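Local atomic coordinates of abietadiene synthase, chloroplastic (Abies grandis, PDB entry 3S9V), a protein that belongs to the terpene synthase family of plant enzymes and has a long, largely helical chain with a terpene synthase metal-binding domain. Residues Ala157-Ala162 and Lys177-Lys182; Phe151-Pro156 and Glu184-Arg189; Asn532-Leu537 and Ser638-Thr643; Val644-Ala649 and Arg669-Met674. One frame throughout, in Å; residues are numbered along the deposited sequence.

Contact 1: residues Ala157-Ala162 and Lys177-Lys182; sequences AMLKEA and KQIIEK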
loop_
_atom_site.group_PDB
_atom_site.type_symbol
_atom_site.label_atom_id
_atom_site.label_comp_id
_atom_site.label_asym_id
_atom_site.label_seq_id
_atom_site.Cartn_x
_atom_site.Cartn_y
_atom_site.Cartn_z
ATOM N N ALA A 157 24.807 27.922 -11.239
ATOM C CA ALA A 157 25.104 28.061 -12.655
ATOM C C ALA A 157 24.436 29.315 -13.207
ATOM O O ALA A 157 25.022 30.020 -14.023
ATOM C CB ALA A 157 24.631 26.834 -13.415
ATOM N N MET A 158 23.213 29.594 -12.766
ATOM C CA MET A 158 22.501 30.784 -13.227
ATOM C C MET A 158 23.036 32.027 -12.516
ATOM O O MET A 158 23.006 33.123 -13.079
ATOM C CB MET A 158 20.991 30.655 -12.988
ATOM C CG MET A 158 20.278 29.635 -13.885
ATOM S SD MET A 158 18.460 29.791 -13.833
ATOM C CE MET A 158 18.164 29.443 -12.092
ATOM N N LEU A 159 23.518 31.863 -11.281
ATOM C CA LEU A 159 24.086 32.997 -10.547
ATOM C C LEU A 159 25.235 33.565 -11.372
ATOM O O LEU A 159 25.382 34.783 -11.496
ATOM C CB LEU A 159 24.622 32.570 -9.171
ATOM C CG LEU A 159 23.625 32.497 -8.008
ATOM C CD1 LEU A 159 24.336 32.054 -6.733
ATOM C CD2 LEU A 159 22.981 33.856 -7.809
ATOM N N LYS A 160 26.046 32.670 -11.935
ATOM C CA LYS A 160 27.179 33.070 -12.766
ATOM C C LYS A 160 26.702 33.738 -14.052
ATOM O O LYS A 160 27.315 34.699 -14.514
ATOM C CB LYS A 160 28.056 31.854 -13.089
ATOM C CG LYS A 160 28.649 31.210 -11.843
ATOM C CD LYS A 160 29.425 29.936 -12.140
ATOM C CE LYS A 160 30.713 30.220 -12.881
ATOM N NZ LYS A 160 31.553 28.995 -12.993
ATOM N N GLU A 161 25.603 33.244 -14.625
ATOM C CA GLU A 161 25.071 33.843 -15.847
ATOM C C GLU A 161 24.676 35.274 -15.518
ATOM O O GLU A 161 25.071 36.215 -16.199
ATOM C CB GLU A 161 23.813 33.121 -16.346
ATOM C CG GLU A 161 23.944 31.644 -16.701
ATOM C CD GLU A 161 22.706 31.132 -17.445
ATOM O OE1 GLU A 161 22.574 31.438 -18.653
ATOM O OE2 GLU A 161 21.861 30.446 -16.822
ATOM N N ALA A 162 23.875 35.413 -14.467
ATOM C CA ALA A 162 23.382 36.704 -14.011
ATOM C C ALA A 162 24.512 37.708 -13.820
ATOM O O ALA A 162 24.399 38.860 -14.231
ATOM C CB ALA A 162 22.594 36.527 -12.694
ATOM N N LYS A 177 27.443 33.466 -2.210
ATOM C CA LYS A 177 28.858 33.334 -2.528
ATOM C C LYS A 177 29.337 31.910 -2.263
ATOM O O LYS A 177 30.101 31.350 -3.040
ATOM C CB LYS A 177 29.700 34.312 -1.703
ATOM C CG LYS A 177 31.174 34.260 -2.069
ATOM C CD LYS A 177 32.066 34.969 -1.061
ATOM C CE LYS A 177 33.537 34.738 -1.402
ATOM N NZ LYS A 177 34.457 35.287 -0.371
ATOM N N GLN A 178 28.875 31.325 -1.167
ATOM C CA GLN A 178 29.276 29.972 -0.800
ATOM C C GLN A 178 28.618 28.848 -1.594
ATOM O O GLN A 178 29.191 27.765 -1.719
ATOM C CB GLN A 178 29.035 29.748 0.693
ATOM C CG GLN A 178 30.078 30.394 1.591
ATOM C CD GLN A 178 29.556 30.638 2.991
ATOM O OE1 GLN A 178 28.840 29.807 3.549
ATOM N NE2 GLN A 178 29.918 31.780 3.570
ATOM N N ILE A 179 27.426 29.074 -2.135
ATOM C CA ILE A 179 26.802 28.002 -2.892
ATOM C C ILE A 179 27.508 27.852 -4.240
ATOM O O ILE A 179 27.557 26.760 -4.809
ATOM C CB ILE A 179 25.292 28.245 -3.096
ATOM C CG1 ILE A 179 24.606 26.923 -3.430
ATOM C CG2 ILE A 179 25.060 29.246 -4.210
ATOM C CD1 ILE A 179 23.104 27.016 -3.461
ATOM N N ILE A 180 28.067 28.948 -4.743
ATOM C CA ILE A 180 28.790 28.914 -6.011
ATOM C C ILE A 180 30.088 28.137 -5.809
ATOM O O ILE A 180 30.464 27.301 -6.634
ATOM C CB ILE A 180 29.127 30.337 -6.508
ATOM C CG1 ILE A 180 27.848 31.042 -6.963
ATOM C CG2 ILE A 180 30.133 30.271 -7.648
ATOM C CD1 ILE A 180 28.040 32.504 -7.290
ATOM N N GLU A 181 30.766 28.409 -4.700
ATOM C CA GLU A 181 32.015 27.728 -4.385
ATOM C C GLU A 181 31.786 26.228 -4.209
ATOM O O GLU A 181 32.595 25.407 -4.658
ATOM C CB GLU A 181 32.622 28.311 -3.106
ATOM C CG GLU A 181 33.899 27.620 -2.652
ATOM C CD GLU A 181 34.388 28.119 -1.303
ATOM O OE1 GLU A 181 35.409 27.593 -0.806
ATOM O OE2 GLU A 181 33.750 29.038 -0.741
ATOM N N LYS A 182 30.681 25.875 -3.555
ATOM C CA LYS A 182 30.357 24.477 -3.310
ATOM C C LYS A 182 30.030 23.748 -4.607
ATOM O O LYS A 182 30.382 22.582 -4.770
ATOM C CB LYS A 182 29.176 24.359 -2.342
ATOM C CG LYS A 182 28.885 22.930 -1.928
ATOM C CD LYS A 182 27.693 22.834 -0.983
ATOM C CE LYS A 182 27.389 21.377 -0.633
ATOM N NZ LYS A 182 26.210 21.238 0.269
#
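Leu159 lays its CB and one of its methyls, CD1, over the outer arm of Ile180, the two side chains running at a slant to each other. Leu159 CD1 stands 3.7 Å from Ile180 CG1, and Ile180 CD1 lies beside both CD1 and CB of Leu159. The isoleucine can offer this long arm because its CG1 lies opposite the carbonyl carbon (chi1 -71°), from where the ethyl branch reaches across to helix 151-164. A second touch comes from the residue before it: Ile179 CG2 meets Leu159 CD1 at 3.8 Å, making that methyl the common point of the contact. Leucine suits the site, since its fork ends in a methyl slim enough to lie against two neighbouring isoleucines; Ile179 offers its branch methyl and Ile180 its longer ethyl arm. The interaction is purely apolar packing between two helices. Ile179 also rests on Phe151, Phe155 and Pro156, and Ile180 on Pro156, all of helix 151-164, while Leu159 also touches Leu176 of helix 174-187. On another side of helix 151-164, Met158 packs against Leu106, Leu109, Ala110 and Ile113 of helix 101-117, which places this helix between helices 101-117 and 174-187.

Contact 2: residues Phe151-Pro156 and Glu184-Arg189; sequences FEIVFP and EAKLKR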
loop_
_atom_site.group_PDB
_atom_site.type_symbol
_atom_site.label_atom_id
_atom_site.label_comp_id
_atom_site.label_asym_id
_atom_site.label_seq_id
_atom_site.Cartn_x
_atom_site.Cartn_y
_atom_site.Cartn_z
ATOM N N PHE A 151 19.280 21.448 -7.077
ATOM C CA PHE A 151 19.400 22.865 -6.734
ATOM C C PHE A 151 20.825 23.389 -6.747
ATOM O O PHE A 151 21.120 24.389 -7.400
ATOM C CB PHE A 151 18.812 23.161 -5.355
ATOM C CG PHE A 151 18.762 24.637 -5.031
ATOM C CD1 PHE A 151 17.729 25.434 -5.518
ATOM C CD2 PHE A 151 19.759 25.228 -4.266
ATOM C CE1 PHE A 151 17.687 26.801 -5.246
ATOM C CE2 PHE A 151 19.730 26.596 -3.988
ATOM C CZ PHE A 151 18.687 27.384 -4.480
ATOM N N GLU A 152 21.701 22.712 -6.012
ATOM C CA GLU A 152 23.097 23.112 -5.901
ATOM C C GLU A 152 23.888 23.038 -7.206
ATOM O O GLU A 152 25.017 23.511 -7.292
ATOM C CB GLU A 152 23.770 22.290 -4.795
ATOM C CG GLU A 152 23.186 22.610 -3.408
ATOM C CD GLU A 152 23.871 21.876 -2.262
ATOM O OE1 GLU A 152 23.785 20.627 -2.206
ATOM O OE2 GLU A 152 24.493 22.555 -1.413
ATOM N N ILE A 153 23.291 22.457 -8.232
ATOM C CA ILE A 153 23.964 22.381 -9.518
ATOM C C ILE A 153 23.427 23.490 -10.411
ATOM O O ILE A 153 24.173 24.263 -11.001
ATOM C CB ILE A 153 23.702 21.027 -10.196
ATOM C CG1 ILE A 153 24.635 19.967 -9.607
ATOM C CG2 ILE A 153 23.883 21.152 -11.703
ATOM C CD1 ILE A 153 24.433 18.576 -10.201
ATOM N N VAL A 154 22.109 23.562 -10.470
ATOM C CA VAL A 154 21.402 24.518 -11.298
ATOM C C VAL A 154 21.330 25.975 -10.812
ATOM O O VAL A 154 21.410 26.907 -11.615
ATOM C CB VAL A 154 19.978 23.967 -11.558
ATOM C CG1 VAL A 154 19.064 25.061 -12.006
ATOM C CG2 VAL A 154 20.052 22.838 -12.613
ATOM N N PHE A 155 21.192 26.188 -9.510
ATOM C CA PHE A 155 21.091 27.553 -9.010
ATOM C C PHE A 155 22.380 28.384 -9.147
ATOM O O PHE A 155 22.337 29.535 -9.582
ATOM C CB PHE A 155 20.616 27.544 -7.551
ATOM C CG PHE A 155 20.344 28.915 -6.991
ATOM C CD1 PHE A 155 19.304 29.689 -7.487
ATOM C CD2 PHE A 155 21.119 29.421 -5.957
ATOM C CE1 PHE A 155 19.036 30.952 -6.962
ATOM C CE2 PHE A 155 20.860 30.684 -5.422
ATOM C CZ PHE A 155 19.815 31.450 -5.926
ATOM N N PRO A 156 23.543 27.817 -8.779
ATOM C CA PRO A 156 24.761 28.626 -8.916
ATOM C C PRO A 156 25.140 28.873 -10.376
ATOM O O PRO A 156 25.713 29.914 -10.714
ATOM C CB PRO A 156 25.808 27.810 -8.170
ATOM C CG PRO A 156 24.996 27.063 -7.149
ATOM C CD PRO A 156 23.797 26.627 -7.952
ATOM N N GLU A 184 31.234 24.431 -7.516
ATOM C CA GLU A 184 32.502 24.238 -8.201
ATOM C C GLU A 184 33.239 23.021 -7.653
ATOM O O GLU A 184 33.844 22.265 -8.410
ATOM C CB GLU A 184 33.382 25.478 -8.056
ATOM C CG GLU A 184 34.313 25.682 -9.235
ATOM C CD GLU A 184 33.582 26.202 -10.460
ATOM O OE1 GLU A 184 34.151 26.129 -11.573
ATOM O OE2 GLU A 184 32.444 26.697 -10.306
ATOM N N ALA A 185 33.185 22.835 -6.337
ATOM C CA ALA A 185 33.850 21.704 -5.697
ATOM C C ALA A 185 33.064 20.411 -5.906
ATOM O O ALA A 185 33.533 19.321 -5.568
ATOM C CB ALA A 185 34.016 21.972 -4.212
ATOM N N LYS A 186 31.865 20.540 -6.461
ATOM C CA LYS A 186 31.007 19.389 -6.714
ATOM C C LYS A 186 31.209 18.917 -8.153
ATOM O O LYS A 186 31.211 17.721 -8.431
ATOM C CB LYS A 186 29.543 19.777 -6.479
ATOM C CG LYS A 186 28.554 18.618 -6.442
ATOM C CD LYS A 186 27.168 19.113 -6.028
ATOM C CE LYS A 186 26.146 17.984 -5.986
ATOM N NZ LYS A 186 24.791 18.475 -5.602
ATOM N N LEU A 187 31.383 19.866 -9.063
ATOM C CA LEU A 187 31.594 19.539 -10.465
ATOM C C LEU A 187 32.899 18.775 -10.663
ATOM O O LEU A 187 32.917 17.732 -11.320
ATOM C CB LEU A 187 31.597 20.815 -11.307
ATOM C CG LEU A 187 30.281 21.228 -11.979
ATOM C CD1 LEU A 187 29.074 20.920 -11.097
ATOM C CD2 LEU A 187 30.359 22.716 -12.298
ATOM N N LYS A 188 33.986 19.293 -10.092
ATOM C CA LYS A 188 35.295 18.653 -10.212
ATOM C C LYS A 188 35.332 17.314 -9.486
ATOM O O LYS A 188 36.334 16.602 -9.527
ATOM C CB LYS A 188 36.390 19.562 -9.641
ATOM C CG LYS A 188 36.554 20.879 -10.384
ATOM C CD LYS A 188 37.640 21.748 -9.762
ATOM C CE LYS A 188 37.777 23.067 -10.516
ATOM N NZ LYS A 188 38.778 23.985 -9.900
ATOM N N ARG A 189 34.229 16.971 -8.833
ATOM C CA ARG A 189 34.145 15.732 -8.080
ATOM C C ARG A 189 33.227 14.702 -8.750
ATOM O O ARG A 189 33.040 13.601 -8.236
ATOM C CB ARG A 189 33.657 16.058 -6.669
ATOM C CG ARG A 189 33.781 14.947 -5.651
ATOM C CD ARG A 189 33.501 15.499 -4.261
ATOM N NE ARG A 189 32.227 16.212 -4.218
ATOM C CZ ARG A 189 31.837 16.998 -3.219
ATOM N NH1 ARG A 189 32.625 17.181 -2.168
ATOM N NH2 ARG A 189 30.657 17.603 -3.273
#
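With CG opposite its own backbone N (chi1 -169°) and every later bond extended, Lys186 becomes a straight rod that carries its ammonium group across to Glu152 and Ile153. Glu152 has its CG opposite the carbonyl carbon (chi1 -66°), and the two chains meet at about a right angle, so the lysine tip arrives against the base of the glutamate. Lys186 NZ lies 4.0 Å from Glu152 CB and 4.1 Å from Glu152 OE1, the latter too long for a salt bridge but close enough for attraction between opposite charges. The carboxylate has a stronger partner in Lys182, whose NZ forms a salt bridge with Glu152 OE2, so Lys186 probably adds to a positive environment that would favour the ionised acid. Ile153 flanks the end of the lysine chain, its CG1 4.3 Å from Lys186 NZ, a loose approach that gives the ammonium no polar partner. A lysine suits a place of this kind, because its long aliphatic stem spans a gap where the nearest CA atoms, those of Ile153 and Lys186, are 8.1 Å apart. Arg183 NE hydrogen-bonds to Ile153 O, a further tie between the helices. Two consecutive helices packed in this way, early residues of one against late residues of the next, form an alpha-alpha hairpin, consistent with the helical gamma domain of plant diterpene synthases.

Contact 3: residues Asn532-Leu537 and Ser638-Thr643; sequences NFTVIL and SIALGT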
loop_
_atom_site.group_PDB
_atom_site.type_symbol
_atom_site.label_atom_id
_atom_site.label_comp_id
_atom_site.label_asym_id
_atom_site.label_seq_id
_atom_site.Cartn_x
_atom_site.Cartn_y
_atom_site.Cartn_z
ATOM N N ASN A 532 -18.617 -18.179 16.367
ATOM C CA ASN A 532 -18.974 -18.247 17.779
ATOM C C ASN A 532 -19.226 -19.701 18.167
ATOM O O ASN A 532 -18.844 -20.139 19.254
ATOM C CB ASN A 532 -20.219 -17.404 18.066
ATOM C CG ASN A 532 -20.143 -16.712 19.412
ATOM O OD1 ASN A 532 -19.906 -17.351 20.436
ATOM N ND2 ASN A 532 -20.337 -15.398 19.417
ATOM N N PHE A 533 -19.859 -20.460 17.281
ATOM C CA PHE A 533 -20.105 -21.856 17.591
ATOM C C PHE A 533 -18.837 -22.697 17.604
ATOM O O PHE A 533 -18.769 -23.685 18.326
ATOM C CB PHE A 533 -21.137 -22.462 16.642
ATOM C CG PHE A 533 -22.521 -22.484 17.220
ATOM C CD1 PHE A 533 -23.482 -21.568 16.810
ATOM C CD2 PHE A 533 -22.842 -23.383 18.234
ATOM C CE1 PHE A 533 -24.739 -21.542 17.401
ATOM C CE2 PHE A 533 -24.100 -23.365 18.833
ATOM C CZ PHE A 533 -25.049 -22.442 18.413
ATOM N N THR A 534 -17.830 -22.320 16.820
ATOM C CA THR A 534 -16.589 -23.090 16.841
ATOM C C THR A 534 -15.888 -22.819 18.175
ATOM O O THR A 534 -15.162 -23.668 18.682
ATOM C CB THR A 534 -15.641 -22.731 15.663
ATOM O OG1 THR A 534 -15.277 -21.346 15.723
ATOM C CG2 THR A 534 -16.321 -23.004 14.346
ATOM N N VAL A 535 -16.127 -21.641 18.749
ATOM C CA VAL A 535 -15.527 -21.283 20.034
ATOM C C VAL A 535 -16.223 -22.033 21.161
ATOM O O VAL A 535 -15.567 -22.602 22.036
ATOM C CB VAL A 535 -15.631 -19.764 20.307
ATOM C CG1 VAL A 535 -15.365 -19.467 21.782
ATOM C CG2 VAL A 535 -14.632 -19.023 19.441
ATOM N N ILE A 536 -17.553 -22.030 21.126
ATOM C CA ILE A 536 -18.379 -22.704 22.123
ATOM C C ILE A 536 -18.117 -24.212 22.146
ATOM O O ILE A 536 -17.910 -24.801 23.213
ATOM C CB ILE A 536 -19.894 -22.462 21.841
ATOM C CG1 ILE A 536 -20.253 -20.993 22.096
ATOM C CG2 ILE A 536 -20.750 -23.367 22.707
ATOM C CD1 ILE A 536 -21.679 -20.645 21.694
ATOM N N LEU A 537 -18.133 -24.834 20.970
ATOM C CA LEU A 537 -17.900 -26.269 20.873
ATOM C C LEU A 537 -16.451 -26.606 21.207
ATOM O O LEU A 537 -16.158 -27.678 21.742
ATOM C CB LEU A 537 -18.267 -26.777 19.475
ATOM C CG LEU A 537 -19.750 -26.612 19.117
ATOM C CD1 LEU A 537 -20.045 -27.263 17.774
ATOM C CD2 LEU A 537 -20.603 -27.245 20.192
ATOM N N SER A 638 -8.777 -28.585 13.675
ATOM C CA SER A 638 -9.404 -28.255 14.953
ATOM C C SER A 638 -9.445 -26.747 15.193
ATOM O O SER A 638 -10.305 -26.269 15.922
ATOM C CB SER A 638 -8.669 -28.926 16.117
ATOM O OG SER A 638 -7.447 -28.268 16.379
ATOM N N ILE A 639 -8.520 -26.006 14.586
ATOM C CA ILE A 639 -8.489 -24.555 14.754
ATOM C C ILE A 639 -9.793 -23.941 14.217
ATOM O O ILE A 639 -10.107 -22.789 14.481
ATOM C CB ILE A 639 -7.213 -23.936 14.067
ATOM C CG1 ILE A 639 -7.022 -22.493 14.529
ATOM C CG2 ILE A 639 -7.301 -24.044 12.550
ATOM C CD1 ILE A 639 -6.829 -22.353 16.044
ATOM N N ALA A 640 -10.536 -24.744 13.457
ATOM C CA ALA A 640 -11.850 -24.397 12.906
ATOM C C ALA A 640 -12.033 -23.287 11.876
ATOM O O ALA A 640 -13.169 -22.914 11.584
ATOM C CB ALA A 640 -12.831 -24.175 14.057
ATOM N N LEU A 641 -10.956 -22.764 11.306
ATOM C CA LEU A 641 -11.108 -21.716 10.301
ATOM C C LEU A 641 -11.784 -22.274 9.047
ATOM O O LEU A 641 -12.597 -21.595 8.414
ATOM C CB LEU A 641 -9.749 -21.115 9.941
ATOM C CG LEU A 641 -9.003 -20.515 11.138
ATOM C CD1 LEU A 641 -7.687 -19.924 10.670
ATOM C CD2 LEU A 641 -9.870 -19.453 11.810
ATOM N N GLY A 642 -11.456 -23.516 8.697
ATOM C CA GLY A 642 -12.055 -24.119 7.522
ATOM C C GLY A 642 -13.579 -24.149 7.598
ATOM O O GLY A 642 -14.257 -23.828 6.625
ATOM N N THR A 643 -14.104 -24.540 8.757
ATOM C CA THR A 643 -15.549 -24.643 9.003
ATOM C C THR A 643 -16.265 -23.307 8.788
ATOM O O THR A 643 -17.303 -23.243 8.114
ATOM C CB THR A 643 -15.806 -25.155 10.446
ATOM O OG1 THR A 643 -15.365 -26.511 10.533
ATOM C CG2 THR A 643 -17.294 -25.068 10.826
#
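Thr643 OG1 is gripped by two groups outside the contact, hydrogen-bonding to the amide oxygen of Gln609 and to NH1 of Arg666, while the same residue presents its methyl to Thr534. This division of labour follows from chi1 of -68°, which sets OG1 beside the backbone N and CG2 opposite it. Thr643 CG2 and Thr534 CG2 then approach to 4.2 Å. The closer meeting is with Ala640, whose CB lies 3.5 Å from Thr534 CB and 3.7 Å from Thr534 CG2, a methyl pressed onto the branch point of the threonine. Alanine is small enough for the backbones to come near, with the CA atoms of Thr534 and Ala640 6.3 Å apart. Thr534 turns its hydroxyl back to Ser531 O in the preceding turn of its helix, so that a buried polar atom is satisfied and the methyl is left for packing. Trp606 also covers Thr534, and Gln609 and Tyr613 of the same helix 599-621 touch Ala640. Ala640 sits at the junction of helices 628-638 and 641-648, and Asn532-Leu537 runs directly into the sequence DDLYD. Both features are consistent with the class I terpene synthase fold: the broken helix G and the helix bearing the aspartate-rich DDxxD motif.

Contact 4: residues Val644-Ala649 and Arg669-Met674; sequences VVLISA and RFLQLM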
loop_
_atom_site.group_PDB
_atom_site.type_symbol
_atom_site.label_atom_id
_atom_site.label_comp_id
_atom_site.label_asym_id
_atom_site.label_seq_id
_atom_site.Cartn_x
_atom_site.Cartn_y
_atom_site.Cartn_z
ATOM N N VAL A 644 -15.691 -22.248 9.352
ATOM C CA VAL A 644 -16.241 -20.912 9.223
ATOM C C VAL A 644 -16.344 -20.532 7.741
ATOM O O VAL A 644 -17.368 -20.028 7.280
ATOM C CB VAL A 644 -15.343 -19.902 9.949
ATOM C CG1 VAL A 644 -15.951 -18.505 9.858
ATOM C CG2 VAL A 644 -15.155 -20.339 11.400
ATOM N N VAL A 645 -15.279 -20.794 6.994
ATOM C CA VAL A 645 -15.257 -20.488 5.571
ATOM C C VAL A 645 -16.268 -21.289 4.754
ATOM O O VAL A 645 -17.042 -20.724 3.985
ATOM C CB VAL A 645 -13.854 -20.734 4.975
ATOM C CG1 VAL A 645 -13.907 -20.655 3.454
ATOM C CG2 VAL A 645 -12.879 -19.699 5.518
ATOM N N LEU A 646 -16.261 -22.605 4.922
ATOM C CA LEU A 646 -17.151 -23.458 4.157
ATOM C C LEU A 646 -18.639 -23.169 4.358
ATOM O O LEU A 646 -19.439 -23.324 3.433
ATOM C CB LEU A 646 -16.827 -24.919 4.451
ATOM C CG LEU A 646 -15.417 -25.306 3.971
ATOM C CD1 LEU A 646 -15.100 -26.745 4.357
ATOM C CD2 LEU A 646 -15.320 -25.133 2.462
ATOM N N ILE A 647 -19.021 -22.737 5.550
ATOM C CA ILE A 647 -20.421 -22.424 5.771
ATOM C C ILE A 647 -20.735 -21.004 5.278
ATOM O O ILE A 647 -21.776 -20.777 4.667
ATOM C CB ILE A 647 -20.794 -22.617 7.250
ATOM C CG1 ILE A 647 -20.540 -24.085 7.628
ATOM C CG2 ILE A 647 -22.254 -22.244 7.477
ATOM C CD1 ILE A 647 -21.005 -24.479 8.996
ATOM N N SER A 648 -19.821 -20.061 5.504
ATOM C CA SER A 648 -20.017 -18.686 5.041
ATOM C C SER A 648 -20.069 -18.596 3.501
ATOM O O SER A 648 -20.782 -17.756 2.947
ATOM C CB SER A 648 -18.880 -17.790 5.543
ATOM O OG SER A 648 -18.867 -17.701 6.953
ATOM N N ALA A 649 -19.307 -19.459 2.824
ATOM C CA ALA A 649 -19.234 -19.488 1.363
ATOM C C ALA A 649 -20.570 -19.762 0.665
ATOM O O ALA A 649 -20.667 -19.661 -0.557
ATOM C CB ALA A 649 -18.202 -20.525 0.917
ATOM N N ARG A 669 -5.371 -27.251 -1.269
ATOM C CA ARG A 669 -4.150 -26.776 -0.627
ATOM C C ARG A 669 -4.413 -25.397 -0.029
ATOM O O ARG A 669 -3.896 -25.063 1.033
ATOM C CB ARG A 669 -3.024 -26.689 -1.661
ATOM C CG ARG A 669 -1.712 -26.122 -1.149
ATOM C CD ARG A 669 -1.057 -27.041 -0.116
ATOM N NE ARG A 669 0.269 -26.562 0.273
ATOM C CZ ARG A 669 0.975 -27.053 1.291
ATOM N NH1 ARG A 669 0.488 -28.039 2.027
ATOM N NH2 ARG A 669 2.165 -26.547 1.584
ATOM N N PHE A 670 -5.234 -24.611 -0.717
ATOM C CA PHE A 670 -5.575 -23.252 -0.300
ATOM C C PHE A 670 -6.166 -23.217 1.111
ATOM O O PHE A 670 -5.627 -22.555 2.001
ATOM C CB PHE A 670 -6.552 -22.650 -1.321
ATOM C CG PHE A 670 -6.726 -21.158 -1.213
ATOM C CD1 PHE A 670 -5.744 -20.360 -0.645
ATOM C CD2 PHE A 670 -7.875 -20.547 -1.716
ATOM C CE1 PHE A 670 -5.897 -18.975 -0.575
ATOM C CE2 PHE A 670 -8.036 -19.167 -1.652
ATOM C CZ PHE A 670 -7.042 -18.378 -1.079
ATOM N N LEU A 671 -7.259 -23.944 1.322
ATOM C CA LEU A 671 -7.900 -23.982 2.632
ATOM C C LEU A 671 -6.992 -24.631 3.686
ATOM O O LEU A 671 -7.000 -24.234 4.846
ATOM C CB LEU A 671 -9.216 -24.757 2.555
ATOM C CG LEU A 671 -10.194 -24.516 3.713
ATOM C CD1 LEU A 671 -10.958 -23.216 3.453
ATOM C CD2 LEU A 671 -11.173 -25.678 3.831
ATOM N N GLN A 672 -6.222 -25.633 3.278
ATOM C CA GLN A 672 -5.320 -26.319 4.193
ATOM C C GLN A 672 -4.254 -25.377 4.742
ATOM O O GLN A 672 -3.949 -25.403 5.936
ATOM C CB GLN A 672 -4.664 -27.519 3.490
ATOM C CG GLN A 672 -5.672 -28.582 3.053
ATOM C CD GLN A 672 -5.057 -29.716 2.245
ATOM O OE1 GLN A 672 -4.043 -29.539 1.573
ATOM N NE2 GLN A 672 -5.688 -30.886 2.292
ATOM N N LEU A 673 -3.700 -24.536 3.875
ATOM C CA LEU A 673 -2.679 -23.582 4.288
ATOM C C LEU A 673 -3.238 -22.545 5.260
ATOM O O LEU A 673 -2.555 -22.117 6.193
ATOM C CB LEU A 673 -2.089 -22.885 3.063
ATOM C CG LEU A 673 -1.015 -23.663 2.296
ATOM C CD1 LEU A 673 -0.721 -22.961 0.983
ATOM C CD2 LEU A 673 0.241 -23.764 3.135
ATOM N N MET A 674 -4.480 -22.141 5.026
ATOM C CA MET A 674 -5.149 -21.163 5.871
ATOM C C MET A 674 -5.226 -21.752 7.264
ATOM O O MET A 674 -4.854 -21.111 8.247
ATOM C CB MET A 674 -6.567 -20.880 5.345
ATOM C CG MET A 674 -7.437 -20.056 6.292
ATOM S SD MET A 674 -9.214 -20.159 5.908
ATOM C CE MET A 674 -9.515 -21.819 6.460
#
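Apolar helix-to-helix packing in the interior of the helical bundle, consistent with the class I terpene synthase fold, joins Val645 and Leu646 to Leu671 and Met674. The short segments 644-648 and 669-674 run at 132° to each other, and their axes come no nearer than 12.3 Å. Such a wide spacing calls for long side chains on at least one side, and leucine and methionine supply them. Val645 stands at the middle, its two methyls serving different partners: Val645 CG1 meets Leu671 CD1 at 3.9 Å, and Val645 CG2 meets Met674 SD at 3.7 Å. Val645 points one way and Leu671 and Met674 the other, so they lie flank to flank. Met674 carries CG opposite its backbone N and its chain bends only at chi3 (72°), laying the polarisable sulfur and its methyl alongside the valine. Leu671 spreads its fork, the other methyl, CD2, reaching Leu646 CD1 at 4.1 Å. Helix 741-757 closes over part of this core, with Thr750 on Val645 and Val747 on Met674. Helix 521-541 packs on another side of helix 641-648, where Tyr527 touches Val644 and Ser648. There the serine hydroxyl is turned back into its own helix: Ser648 OG donates to Val644 O at 2.8 Å, while Ser648 N reaches this oxygen from the opposite face of the carbonyl plane.

In the fold
The four contacts form two pairs on opposite sides of the chain's centre; the centres of contacts in different pairs lie about 61 to 72 Å apart. Contacts 1 and 2 share helices 151-164 and 174-187, their centres about 8 Å apart; along the chain, contact 2 encloses contact 1, so together they hold one helical hairpin along its length. Contacts 3 and 4 come later and in series, about 12 Å apart between centres, and share helix 641-648, whose start, with Ala640 just before it, meets helix 521-541 in contact 3, while its later residues meet helix 669-693 in contact 4. Both belong to the metal-binding domain. The elongated protein thus has well-separated helical regions, the second also joining helices distant in sequence.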